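Local coordinates for protein UDP-glucose 4-epimerase (Brucella ovis, PDB 4WOK) that probably interconverts UDP-glucose and UDP-galactose, using a bound NAD as the redox cofactor, at residues A204-A209 and P328-E333. The protein carries 2 engineered substitutions. Numbering follows the deposited sequence.
Sequences AMMAAA and PHFGLE. Engineered in segment 328-333: His329 (natural residue Tyr). With PO4 (phosphate ion), chain D.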
loop_
_atom_site.group_PDB
_atom_site.type_symbol
_atom_site.label_atom_id
_atom_site.label_comp_id
_atom_site.label_asym_id
_atom_site.label_seq_id
_atom_site.Cartn_x
_atom_site.Cartn_y
_atom_site.Cartn_z
ATOM N N ALA A 204 16.439 0.481 -6.790
ATOM C CA ALA A 204 17.082 0.786 -8.070
ATOM C C ALA A 204 17.623 2.219 -8.066
ATOM O O ALA A 204 18.715 2.487 -8.573
ATOM C CB ALA A 204 16.113 0.573 -9.223
ATOM N N MET A 205 16.868 3.137 -7.469
ATOM C CA MET A 205 17.284 4.538 -7.411
ATOM C C MET A 205 18.463 4.741 -6.471
ATOM O O MET A 205 19.409 5.480 -6.783
ATOM C CB MET A 205 16.116 5.431 -6.979
ATOM C CG MET A 205 15.081 5.583 -8.058
ATOM S SD MET A 205 13.651 6.553 -7.560
ATOM C CE MET A 205 12.826 6.656 -9.150
ATOM N N MET A 206 18.400 4.098 -5.316
ATOM C CA MET A 206 19.499 4.150 -4.368
ATOM C C MET A 206 20.780 3.644 -5.021
ATOM O O MET A 206 21.845 4.220 -4.825
ATOM C CB MET A 206 19.174 3.330 -3.122
ATOM C CG MET A 206 18.079 3.959 -2.243
ATOM S SD MET A 206 17.448 2.790 -1.020
ATOM C CE MET A 206 18.880 2.627 0.046
ATOM N N ALA A 207 20.658 2.580 -5.807
ATOM C CA ALA A 207 21.821 2.000 -6.484
ATOM C C ALA A 207 22.368 2.982 -7.531
ATOM O O ALA A 207 23.568 3.217 -7.602
ATOM C CB ALA A 207 21.455 0.678 -7.122
ATOM N N ALA A 208 21.479 3.574 -8.323
ATOM C CA ALA A 208 21.894 4.577 -9.308
ATOM C C ALA A 208 22.556 5.764 -8.609
ATOM O O ALA A 208 23.486 6.364 -9.128
ATOM C CB ALA A 208 20.706 5.036 -10.137
ATOM N N ALA A 209 22.087 6.074 -7.406
ATOM C CA ALA A 209 22.607 7.210 -6.651
ATOM C C ALA A 209 23.881 6.894 -5.868
ATOM O O ALA A 209 24.527 7.801 -5.348
ATOM C CB ALA A 209 21.543 7.726 -5.698
ATOM N N PRO A 328 14.025 12.402 -6.448
ATOM C CA PRO A 328 14.687 13.353 -5.538
ATOM C C PRO A 328 14.825 12.875 -4.101
ATOM O O PRO A 328 15.636 13.423 -3.350
ATOM C CB PRO A 328 13.766 14.581 -5.595
ATOM C CG PRO A 328 13.103 14.482 -6.921
ATOM C CD PRO A 328 12.860 13.020 -7.109
ATOM N N HIS A 329 14.050 11.867 -3.716
ATOM C CA HIS A 329 14.127 11.366 -2.361
ATOM C C HIS A 329 15.228 10.331 -2.173
ATOM O O HIS A 329 15.516 9.934 -1.051
ATOM C CB HIS A 329 12.780 10.779 -1.950
ATOM C CG HIS A 329 11.698 11.806 -1.843
ATOM N ND1 HIS A 329 11.567 12.630 -0.750
ATOM C CD2 HIS A 329 10.719 12.158 -2.709
ATOM C CE1 HIS A 329 10.532 13.440 -0.940
ATOM N NE2 HIS A 329 10.004 13.172 -2.116
ATOM N N PHE A 330 15.857 9.902 -3.260
ATOM C CA PHE A 330 16.884 8.877 -3.140
ATOM C C PHE A 330 18.210 9.330 -3.731
ATOM O O PHE A 330 18.945 8.533 -4.276
ATOM C CB PHE A 330 16.421 7.581 -3.804
ATOM C CG PHE A 330 15.190 6.996 -3.171
ATOM C CD1 PHE A 330 15.264 6.360 -1.937
ATOM C CD2 PHE A 330 13.967 7.094 -3.800
ATOM C CE1 PHE A 330 14.126 5.833 -1.333
ATOM C CE2 PHE A 330 12.817 6.568 -3.208
ATOM C CZ PHE A 330 12.899 5.937 -1.975
ATOM N N GLY A 331 18.501 10.618 -3.612
ATOM C CA GLY A 331 19.789 11.149 -4.007
ATOM C C GLY A 331 19.954 11.369 -5.494
ATOM O O GLY A 331 21.079 11.451 -5.975
ATOM N N LEU A 332 18.847 11.468 -6.225
ATOM C CA LEU A 332 18.918 11.690 -7.667
ATOM C C LEU A 332 18.327 13.047 -8.034
ATOM O O LEU A 332 17.614 13.661 -7.242
ATOM C CB LEU A 332 18.199 10.567 -8.424
ATOM C CG LEU A 332 18.815 9.177 -8.224
ATOM C CD1 LEU A 332 17.965 8.089 -8.855
ATOM C CD2 LEU A 332 20.236 9.144 -8.806
ATOM N N GLU A 333 18.647 13.516 -9.232
ATOM C CA GLU A 333 18.117 14.779 -9.733
ATOM C C GLU A 333 17.416 14.545 -11.065
ATOM O O GLU A 333 17.929 13.843 -11.931
ATOM C CB GLU A 333 19.234 15.819 -9.893
HETATM P P PO4 D . 14.919 13.085 1.755
HETATM O O1 PO4 D . 14.731 14.545 1.410
HETATM O O2 PO4 D . 16.291 12.613 1.304
HETATM O O3 PO4 D . 13.818 12.298 1.077
HETATM O O4 PO4 D . 14.809 12.902 3.251
#
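The Phe330 ring meets Met205 and Met206 of helix 200-209 at a slant. Met205 runs extended beyond CG (chi2 177°), which carries its SD out to 3.8 Å from Phe330 CD2, and at the other ortho carbon Met206 CG comes to 3.7 Å from Phe330 CD1. Both sulfurs make Met-aromatic contacts: Met205 SD stands 5.0 Å from the Phe330 ring centroid, 65° off its normal, and Met206 SD 5.2 Å from it. Within the 328-333 loop, CB of His329, an engineered residue, lies beyond one face of the phenylalanine, offset toward the rim. The imidazole makes no contact with helix 200-209; its ND1 donates an in-plane hydrogen bond to O3 of a phosphate ion, probably from the crystallisation liquor.

Leu332 takes up the contact where the ring leaves off. Its CD1 reaches Met205 CB at 3.7 Å, while the other branch, CD2, rests 3.7 Å from Ala209 CB. Gly331, with phi 79°, turns the loop beside Ala209. Around this patch, Ile276 of helix 269-280 and Ile323 of helix 319-326 also touch Met205, joining helix 200-209 to the C-terminal part of the chain. The Phe330 side chain lies about 6 Å from the bound zinc, and Met206 touches Glu197, one of the zinc-site residues. With no hydrogen bond across, the contact is mainly apolar packing, with carbonyl oxygens of both segments against methyl groups: Phe330 O lies 3.1 Å from Ala209 CB, and Met205 O faces Leu332 CD1.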